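Local coordinates for protein beta-d-glucoside glucohydrolase (Hypocrea jecorina, PDB 3ZZ1) that probably hydrolyses terminal, non-reducing beta-D-glucosyl residues to release beta-D-glucose, as a family 3 beta-glucosidase of cellulose breakdown, at residues N168-S173 with C202-V207; L334-N339 with V497-W502; V430-I435 with N475-V480. All blocks are in the same frame, centred on the assembly; numbering follows the deposited sequence.

Starting from the N terminus, contact 1 comes first: it brings 202-207 back beside 168-173, closing a loop that holds helix 178-194 and most of strand 199-202, within the family 3 N-terminal, TIM-barrel-related region. It is complete before the other two begin, and its nearest atoms stay about 22 Å from contact 2 and about 24 Å from contact 3. Contact 2 then brings 334-339 against 497-502, closing a long excursion of the C-terminal family region. Contact 3 is nested inside that excursion, pairing 430-435 with 475-480. Contacts 2 and 3 belong to one six-stranded mixed sheet, where strands 476-482 and 497-502 are neighbours; V501 N lies 2.7 Å from V478 O, a probable hydrogen bond.

Contact 1 (N168-S173 with C202-V207); sequences NRETIS and CSYNKV
I172 and K206 join a loop to a short strand in a buried contact of the family 3 N-terminal region, where strand 173-174 starts alongside strand 206-207. K206 N donates to I172 O at 2.9 Å, lying in the carbonyl plane, and S173 CA-H approaches K206 O, giving a brief parallel bridge. On the shared face of that bridge, S173 OG sits 3.7 Å from K206 CB; the hydroxyl is bonded to N175 and T209.

The larger side-chain contact is around Y204. R169 lies beside CD2 and CE2, E170 beside CD1 and CE1, both obliquely and from the same side of the ring plane. R169 takes chi1 64°, with CG between N and C, and its chain is extended from CG to NE, which lays the guanidinium beside the ring: NH1 is 3.4 Å from Y204 CE2, the two planes 55° apart. E170 CG lies 3.7 Å from Y204 CD1, its carboxylate stacked at 26° to the ring.

A water accepts from K206 NZ and donates to T171 O, while K206 makes a cation-pi contact with W211. Another water donates to Y204 OH at 2.6 Å and accepts a weak bond from R169 NH2; Y204 OH is also hydrogen-bonded to W237 O.

One face of the R169 guanidinium is met, toward its rim, by Y204 CE2, while NH1 forms a salt bridge with E441; together these should limit its rotation.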
loop_
_atom_site.group_PDB
_atom_site.type_symbol
_atom_site.label_atom_id
_atom_site.label_comp_id
_atom_site.label_asym_id
_atom_site.label_seq_id
_atom_site.Cartn_x
_atom_site.Cartn_y
_atom_site.Cartn_z
ATOM N N ASN A 168 19.334 3.182 -7.121
ATOM C CA ASN A 168 20.235 3.866 -6.186
ATOM C C ASN A 168 19.603 4.210 -4.833
ATOM O O ASN A 168 20.043 5.146 -4.161
ATOM C CB ASN A 168 20.851 5.120 -6.829
ATOM C CG ASN A 168 21.616 4.809 -8.101
ATOM O OD1 ASN A 168 21.429 5.463 -9.128
ATOM N ND2 ASN A 168 22.482 3.808 -8.039
ATOM N N ARG A 169 18.593 3.438 -4.433
ATOM C CA ARG A 169 17.909 3.638 -3.153
ATOM C C ARG A 169 18.840 3.752 -1.934
ATOM O O ARG A 169 18.497 4.417 -0.963
ATOM C CB ARG A 169 16.874 2.532 -2.910
ATOM C CG ARG A 169 17.454 1.129 -2.778
ATOM C CD ARG A 169 16.382 0.130 -2.397
ATOM N NE ARG A 169 16.899 -1.230 -2.272
ATOM C CZ ARG A 169 16.270 -2.208 -1.627
ATOM N NH1 ARG A 169 15.105 -1.976 -1.040
ATOM N NH2 ARG A 169 16.808 -3.416 -1.556
ATOM N N GLU A 170 20.001 3.102 -1.985
ATOM C CA GLU A 170 20.949 3.120 -0.862
ATOM C C GLU A 170 21.882 4.335 -0.851
ATOM O O GLU A 170 22.624 4.540 0.116
ATOM C CB GLU A 170 21.765 1.819 -0.811
ATOM C CG GLU A 170 20.915 0.577 -0.570
ATOM C CD GLU A 170 21.732 -0.668 -0.289
ATOM O OE1 GLU A 170 22.692 -0.601 0.511
ATOM O OE2 GLU A 170 21.402 -1.723 -0.859
ATOM N N THR A 171 21.841 5.132 -1.922
ATOM C CA THR A 171 22.745 6.277 -2.077
ATOM C C THR A 171 22.039 7.602 -2.383
ATOM O O THR A 171 22.481 8.661 -1.923
ATOM C CB THR A 171 23.821 6.021 -3.160
ATOM O OG1 THR A 171 23.190 5.729 -4.416
ATOM C CG2 THR A 171 24.737 4.860 -2.761
ATOM N N ILE A 172 20.954 7.544 -3.158
ATOM C CA ILE A 172 20.216 8.747 -3.557
ATOM C C ILE A 172 19.699 9.553 -2.361
ATOM O O ILE A 172 19.328 8.990 -1.326
ATOM C CB ILE A 172 19.044 8.416 -4.538
ATOM C CG1 ILE A 172 18.602 9.671 -5.299
ATOM C CG2 ILE A 172 17.872 7.733 -3.807
ATOM C CD1 ILE A 172 17.742 9.393 -6.538
ATOM N N SER A 173 19.691 10.877 -2.517
ATOM C CA SER A 173 19.134 11.778 -1.516
ATOM C C SER A 173 17.832 12.393 -2.028
ATOM O O SER A 173 17.790 12.966 -3.122
ATOM C CB SER A 173 20.149 12.868 -1.155
ATOM O OG SER A 173 19.701 13.658 -0.065
ATOM N N CYS A 202 12.928 2.807 9.207
ATOM C CA CYS A 202 13.597 3.863 8.434
ATOM C C CYS A 202 14.236 3.318 7.151
ATOM O O CYS A 202 14.650 2.158 7.100
ATOM C CB CYS A 202 14.599 4.663 9.282
ATOM S SG CYS A 202 15.862 3.710 10.165
ATOM N N SER A 203 14.312 4.167 6.128
ATOM C CA SER A 203 14.601 3.727 4.760
ATOM C C SER A 203 16.084 3.702 4.392
ATOM O O SER A 203 16.935 4.180 5.147
ATOM C CB SER A 203 13.818 4.584 3.755
ATOM O OG SER A 203 14.165 5.952 3.868
ATOM N N TYR A 204 16.374 3.149 3.211
ATOM C CA TYR A 204 17.742 3.070 2.680
ATOM C C TYR A 204 18.316 4.415 2.255
ATOM O O TYR A 204 19.529 4.617 2.298
ATOM C CB TYR A 204 17.801 2.129 1.472
ATOM C CG TYR A 204 17.871 0.664 1.825
ATOM C CD1 TYR A 204 18.977 0.137 2.494
ATOM C CD2 TYR A 204 16.835 -0.204 1.475
ATOM C CE1 TYR A 204 19.045 -1.212 2.815
ATOM C CE2 TYR A 204 16.892 -1.553 1.791
ATOM C CZ TYR A 204 17.995 -2.047 2.462
ATOM O OH TYR A 204 18.044 -3.380 2.771
ATOM N N ASN A 205 17.444 5.320 1.824
ATOM C CA ASN A 205 17.865 6.542 1.144
ATOM C C ASN A 205 18.316 7.641 2.084
ATOM O O ASN A 205 18.122 7.559 3.296
ATOM C CB ASN A 205 16.743 7.066 0.243
ATOM C CG ASN A 205 15.443 7.260 0.992
ATOM O OD1 ASN A 205 14.768 6.290 1.329
ATOM N ND2 ASN A 205 15.082 8.518 1.257
ATOM N N LYS A 206 18.922 8.667 1.503
ATOM C CA LYS A 206 19.232 9.890 2.225
ATOM C C LYS A 206 18.062 10.857 2.117
ATOM O O LYS A 206 17.278 10.808 1.163
ATOM C CB LYS A 206 20.512 10.531 1.683
ATOM C CG LYS A 206 21.780 9.741 1.959
ATOM C CD LYS A 206 23.004 10.483 1.457
ATOM C CE LYS A 206 24.274 9.892 2.025
ATOM N NZ LYS A 206 25.476 10.302 1.254
ATOM N N VAL A 207 17.943 11.716 3.124
ATOM C CA VAL A 207 16.938 12.768 3.165
ATOM C C VAL A 207 17.707 14.055 3.449
ATOM O O VAL A 207 18.286 14.213 4.531
ATOM C CB VAL A 207 15.881 12.504 4.274
ATOM C CG1 VAL A 207 14.935 13.700 4.437
ATOM C CG2 VAL A 207 15.092 11.232 3.985
HETATM O O HOH W 1 17.033 -5.178 1.165
HETATM O O HOH W 2 25.197 8.800 -1.016
#

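Contact 2 (L334-N339 with V497-W502)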
loop_
_atom_site.group_PDB
_atom_site.type_symbol
_atom_site.label_atom_id
_atom_site.label_comp_id
_atom_site.label_asym_id
_atom_site.label_seq_id
_atom_site.Cartn_x
_atom_site.Cartn_y
_atom_site.Cartn_z
ATOM N N LEU A 334 -12.355 -0.646 -16.917
ATOM C CA LEU A 334 -11.912 0.607 -17.536
ATOM C C LEU A 334 -12.714 0.946 -18.783
ATOM O O LEU A 334 -13.022 2.113 -19.034
ATOM C CB LEU A 334 -10.421 0.536 -17.897
ATOM C CG LEU A 334 -9.384 0.488 -16.770
ATOM C CD1 LEU A 334 -7.986 0.281 -17.353
ATOM C CD2 LEU A 334 -9.428 1.742 -15.899
ATOM N N LYS A 335 -13.031 -0.081 -19.565
ATOM C CA LYS A 335 -13.798 0.087 -20.788
ATOM C C LYS A 335 -14.787 -1.060 -20.920
ATOM O O LYS A 335 -14.431 -2.223 -20.725
ATOM C CB LYS A 335 -12.856 0.111 -21.991
ATOM C CG LYS A 335 -13.404 0.800 -23.221
ATOM C CD LYS A 335 -12.538 0.466 -24.423
ATOM C CE LYS A 335 -12.628 1.522 -25.511
ATOM N NZ LYS A 335 -13.963 1.565 -26.143
ATOM N N ASN A 336 -16.034 -0.724 -21.239
ATOM C CA ASN A 336 -17.058 -1.731 -21.477
ATOM C C ASN A 336 -18.027 -1.275 -22.559
ATOM O O ASN A 336 -19.212 -1.053 -22.310
ATOM C CB ASN A 336 -17.791 -2.091 -20.179
ATOM C CG ASN A 336 -18.650 -3.347 -20.314
ATOM O OD1 ASN A 336 -19.601 -3.541 -19.555
ATOM N ND2 ASN A 336 -18.318 -4.198 -21.278
ATOM N N ASP A 337 -17.491 -1.135 -23.768
ATOM C CA ASP A 337 -18.262 -0.722 -24.932
ATOM C C ASP A 337 -19.200 -1.834 -25.376
ATOM O O ASP A 337 -18.875 -3.019 -25.235
ATOM C CB ASP A 337 -17.322 -0.336 -26.078
ATOM C CG ASP A 337 -16.937 1.137 -26.053
ATOM O OD1 ASP A 337 -17.037 1.788 -24.984
ATOM O OD2 ASP A 337 -16.524 1.646 -27.121
ATOM N N ALA A 338 -20.357 -1.438 -25.904
ATOM C CA ALA A 338 -21.387 -2.359 -26.397
ATOM C C ALA A 338 -21.871 -3.348 -25.338
ATOM O O ALA A 338 -22.544 -4.330 -25.657
ATOM C CB ALA A 338 -20.904 -3.099 -27.658
ATOM N N ASN A 339 -21.526 -3.074 -24.081
ATOM C CA ASN A 339 -21.817 -3.969 -22.959
ATOM C C ASN A 339 -21.523 -5.449 -23.247
ATOM O O ASN A 339 -22.348 -6.328 -22.980
ATOM C CB ASN A 339 -23.246 -3.747 -22.448
ATOM C CG ASN A 339 -23.401 -2.424 -21.717
ATOM O OD1 ASN A 339 -22.731 -2.175 -20.711
ATOM N ND2 ASN A 339 -24.279 -1.564 -22.220
ATOM N N VAL A 497 -11.138 -3.967 -29.701
ATOM C CA VAL A 497 -11.049 -4.027 -28.242
ATOM C C VAL A 497 -12.288 -3.360 -27.648
ATOM O O VAL A 497 -12.418 -2.131 -27.670
ATOM C CB VAL A 497 -9.752 -3.356 -27.712
ATOM C CG1 VAL A 497 -9.758 -3.271 -26.178
ATOM C CG2 VAL A 497 -8.530 -4.116 -28.190
ATOM N N LYS A 498 -13.196 -4.183 -27.128
ATOM C CA LYS A 498 -14.478 -3.698 -26.618
ATOM C C LYS A 498 -14.480 -3.542 -25.103
ATOM O O LYS A 498 -15.209 -2.708 -24.566
ATOM C CB LYS A 498 -15.618 -4.628 -27.051
ATOM C CG LYS A 498 -15.805 -4.734 -28.561
ATOM C CD LYS A 498 -16.465 -3.487 -29.149
ATOM C CE LYS A 498 -16.473 -3.545 -30.675
ATOM N NZ LYS A 498 -16.745 -4.929 -31.176
ATOM N N ALA A 499 -13.673 -4.350 -24.418
ATOM C CA ALA A 499 -13.569 -4.273 -22.961
ATOM C C ALA A 499 -12.129 -4.311 -22.477
ATOM O O ALA A 499 -11.305 -5.059 -23.009
ATOM C CB ALA A 499 -14.369 -5.378 -22.305
ATOM N N VAL A 500 -11.842 -3.487 -21.470
ATOM C CA VAL A 500 -10.548 -3.496 -20.792
ATOM C C VAL A 500 -10.759 -3.691 -19.287
ATOM O O VAL A 500 -11.410 -2.881 -18.622
ATOM C CB VAL A 500 -9.726 -2.212 -21.072
ATOM C CG1 VAL A 500 -8.383 -2.267 -20.358
ATOM C CG2 VAL A 500 -9.513 -2.016 -22.571
ATOM N N VAL A 501 -10.204 -4.786 -18.774
ATOM C CA VAL A 501 -10.329 -5.172 -17.379
ATOM C C VAL A 501 -8.985 -4.961 -16.684
ATOM O O VAL A 501 -8.046 -5.739 -16.881
ATOM C CB VAL A 501 -10.751 -6.657 -17.243
ATOM C CG1 VAL A 501 -10.987 -7.016 -15.786
ATOM C CG2 VAL A 501 -12.004 -6.945 -18.064
ATOM N N TRP A 502 -8.897 -3.891 -15.898
ATOM C CA TRP A 502 -7.731 -3.639 -15.062
ATOM C C TRP A 502 -7.868 -4.497 -13.805
ATOM O O TRP A 502 -8.474 -4.087 -12.810
ATOM C CB TRP A 502 -7.633 -2.151 -14.702
ATOM C CG TRP A 502 -6.276 -1.726 -14.202
ATOM C CD1 TRP A 502 -5.907 -1.525 -12.900
ATOM C CD2 TRP A 502 -5.114 -1.443 -14.998
ATOM N NE1 TRP A 502 -4.583 -1.136 -12.835
ATOM C CE2 TRP A 502 -4.075 -1.079 -14.107
ATOM C CE3 TRP A 502 -4.850 -1.462 -16.374
ATOM C CZ2 TRP A 502 -2.789 -0.741 -14.552
ATOM C CZ3 TRP A 502 -3.572 -1.117 -16.819
ATOM C CH2 TRP A 502 -2.558 -0.767 -15.906
#
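The indole of W502 meets L334 obliquely, with CD1 of the leucine 3.7 Å from W502 CE3 and 3.6 Å from W502 CB. The same methyl reaches V500 CG1, so one leucine branch fills the angle between tryptophan and valine. W502 has CG anti to its own N (chi1 -163°), which carries the six-membered ring past the leucine; indole NE1 is hydrogen-bonded to Y530 OH. The D337 carboxylate is paired within its own segment: K335 NZ forms a salt bridge with D337 OD2 at 2.7 Å. To get there the lysine runs extended past the carbonyls of V497 and K498 and turns only at its last torsion (chi4 -67°).

K335 and V500 put their CB atoms 4.0 Å apart on one face, where L492 of helix 489-492 touches both side chains. A499 lies on the other face, together with N336, and is touched by I340.

Between the backbones, V500 N donates to K335 O and D337 N donates to K498 O at 2.9 Å. V500 O accepts from L334 N at 3.0 Å and, weakly, from K335 N at 3.4 Å. Thus two residues, L334 and K335, face the single residue V500, and L334 takes up the helical psi of -39° expected at the first bulge position. This is a classic beta bulge in the antiparallel edge strand of the otherwise parallel sheet of the family 3 C-terminal alpha/beta domain.

Contact 3 (V430-I435 with N475-V480); sequences VAIVFI and NVIVVV
Five backbone hydrogen bonds alternate between segments 430-435 and 475-480. N475 O accepts from A431 N, A431 O from I477 N, I477 O from V433 N, V433 O from V479 N and V479 O from I435 N. The tightest, I477 N to A431 O at 2.7 Å, is almost straight at 176°. Every donor except A431 N, tilted from the N475 carbonyl plane, lies nearly along the C=O axis. Weaker CA-H...O contacts fill the spaces between, among them I432 CA to I477 O at 3.2 Å, giving each of the five accepting carbonyls a second, softer partner.

This is parallel pairing in a beta-alpha-beta unit: strand 430-437 leads through helix 462-472 to strand 476-482, and the helix covers the face carrying A431, V433, V476 and V478, touching them through V469 and V466. Strand 348-352 lies on the far side of 430-437, and strand 497-502 on that of 476-482, which places the pair inside the sheet.

Apolar contacts on the helix-covered face include V433 CG2 with V476 CG1 at 3.8 Å. I435 has CG1 between N and C (chi1 67°), which turns it toward the neighbouring strand: CG1 reaches V480 CG2 at 3.7 Å and CD1 reaches V478 CG1 at 3.9 Å.

On the opposite face, V479 divides its two branches between I432 and F434. CG2 lies alongside I432 CG2 at 3.7 Å, while CG1 meets F434 CE2 at 3.6 Å.

V479 CB also makes an off-centre CH-pi contact with the F434 ring, 4.1 Å from its centroid and 29° from the normal.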
loop_
_atom_site.group_PDB
_atom_site.type_symbol
_atom_site.label_atom_id
_atom_site.label_comp_id
_atom_site.label_asym_id
_atom_site.label_seq_id
_atom_site.Cartn_x
_atom_site.Cartn_y
_atom_site.Cartn_z
ATOM N N VAL A 430 -16.081 -14.279 -28.602
ATOM C CA VAL A 430 -15.220 -13.319 -27.909
ATOM C C VAL A 430 -13.809 -13.876 -27.733
ATOM O O VAL A 430 -13.601 -15.092 -27.731
ATOM C CB VAL A 430 -15.776 -12.880 -26.520
ATOM C CG1 VAL A 430 -17.130 -12.178 -26.659
ATOM C CG2 VAL A 430 -15.871 -14.065 -25.561
ATOM N N ALA A 431 -12.849 -12.968 -27.597
ATOM C CA ALA A 431 -11.466 -13.329 -27.342
ATOM C C ALA A 431 -10.968 -12.543 -26.141
ATOM O O ALA A 431 -11.059 -11.314 -26.118
ATOM C CB ALA A 431 -10.609 -13.042 -28.567
ATOM N N ILE A 432 -10.453 -13.262 -25.146
ATOM C CA ILE A 432 -9.948 -12.647 -23.921
ATOM C C ILE A 432 -8.421 -12.727 -23.914
ATOM O O ILE A 432 -7.859 -13.821 -23.839
ATOM C CB ILE A 432 -10.537 -13.313 -22.641
ATOM C CG1 ILE A 432 -12.058 -13.497 -22.768
ATOM C CG2 ILE A 432 -10.198 -12.484 -21.413
ATOM C CD1 ILE A 432 -12.701 -14.358 -21.665
ATOM N N VAL A 433 -7.767 -11.566 -23.995
ATOM C CA VAL A 433 -6.303 -11.487 -24.075
ATOM C C VAL A 433 -5.704 -11.044 -22.741
ATOM O O VAL A 433 -6.171 -10.078 -22.124
ATOM C CB VAL A 433 -5.829 -10.536 -25.206
ATOM C CG1 VAL A 433 -4.323 -10.668 -25.441
ATOM C CG2 VAL A 433 -6.563 -10.826 -26.491
ATOM N N PHE A 434 -4.664 -11.753 -22.310
ATOM C CA PHE A 434 -4.044 -11.530 -21.006
ATOM C C PHE A 434 -2.655 -10.933 -21.126
ATOM O O PHE A 434 -1.743 -11.544 -21.695
ATOM C CB PHE A 434 -4.002 -12.829 -20.200
ATOM C CG PHE A 434 -5.347 -13.268 -19.704
ATOM C CD1 PHE A 434 -6.217 -13.966 -20.532
ATOM C CD2 PHE A 434 -5.757 -12.959 -18.415
ATOM C CE1 PHE A 434 -7.469 -14.361 -20.078
ATOM C CE2 PHE A 434 -7.003 -13.354 -17.960
ATOM C CZ PHE A 434 -7.861 -14.055 -18.796
ATOM N N ILE A 435 -2.511 -9.722 -20.595
ATOM C CA ILE A 435 -1.244 -9.001 -20.626
ATOM C C ILE A 435 -0.844 -8.564 -19.217
ATOM O O ILE A 435 -1.687 -8.501 -18.318
ATOM C CB ILE A 435 -1.275 -7.790 -21.609
ATOM C CG1 ILE A 435 -2.239 -6.703 -21.122
ATOM C CG2 ILE A 435 -1.608 -8.252 -23.039
ATOM C CD1 ILE A 435 -2.208 -5.424 -21.944
ATOM N N ASN A 475 -14.397 -8.874 -31.290
ATOM C CA ASN A 475 -14.856 -8.730 -29.911
ATOM C C ASN A 475 -13.797 -9.128 -28.894
ATOM O O ASN A 475 -13.854 -10.215 -28.306
ATOM C CB ASN A 475 -16.137 -9.537 -29.695
ATOM C CG ASN A 475 -17.325 -8.936 -30.409
ATOM O OD1 ASN A 475 -17.761 -7.828 -30.092
ATOM N ND2 ASN A 475 -17.860 -9.665 -31.383
ATOM N N VAL A 476 -12.839 -8.230 -28.687
ATOM C CA VAL A 476 -11.685 -8.508 -27.843
ATOM C C VAL A 476 -11.865 -7.913 -26.449
ATOM O O VAL A 476 -12.258 -6.750 -26.298
ATOM C CB VAL A 476 -10.378 -7.974 -28.479
ATOM C CG1 VAL A 476 -9.166 -8.355 -27.630
ATOM C CG2 VAL A 476 -10.223 -8.506 -29.899
ATOM N N ILE A 477 -11.593 -8.736 -25.440
ATOM C CA ILE A 477 -11.563 -8.296 -24.055
ATOM C C ILE A 477 -10.124 -8.391 -23.575
ATOM O O ILE A 477 -9.510 -9.452 -23.639
ATOM C CB ILE A 477 -12.501 -9.147 -23.162
ATOM C CG1 ILE A 477 -13.956 -8.977 -23.616
ATOM C CG2 ILE A 477 -12.344 -8.768 -21.666
ATOM C CD1 ILE A 477 -14.899 -10.026 -23.065
ATOM N N VAL A 478 -9.585 -7.268 -23.119
ATOM C CA VAL A 478 -8.208 -7.209 -22.638
ATOM C C VAL A 478 -8.196 -7.234 -21.115
ATOM O O VAL A 478 -8.765 -6.350 -20.464
ATOM C CB VAL A 478 -7.480 -5.942 -23.141
ATOM C CG1 VAL A 478 -6.074 -5.867 -22.555
ATOM C CG2 VAL A 478 -7.423 -5.918 -24.666
ATOM N N VAL A 479 -7.554 -8.257 -20.559
ATOM C CA VAL A 479 -7.386 -8.367 -19.118
ATOM C C VAL A 479 -5.932 -8.078 -18.783
ATOM O O VAL A 479 -5.022 -8.710 -19.318
ATOM C CB VAL A 479 -7.815 -9.756 -18.585
ATOM C CG1 VAL A 479 -7.552 -9.865 -17.085
ATOM C CG2 VAL A 479 -9.291 -10.010 -18.886
ATOM N N VAL A 480 -5.736 -7.099 -17.904
ATOM C CA VAL A 480 -4.412 -6.636 -17.515
ATOM C C VAL A 480 -4.150 -6.936 -16.043
ATOM O O VAL A 480 -4.946 -6.563 -15.177
ATOM C CB VAL A 480 -4.268 -5.115 -17.737
ATOM C CG1 VAL A 480 -2.846 -4.657 -17.439
ATOM C CG2 VAL A 480 -4.674 -4.733 -19.160
#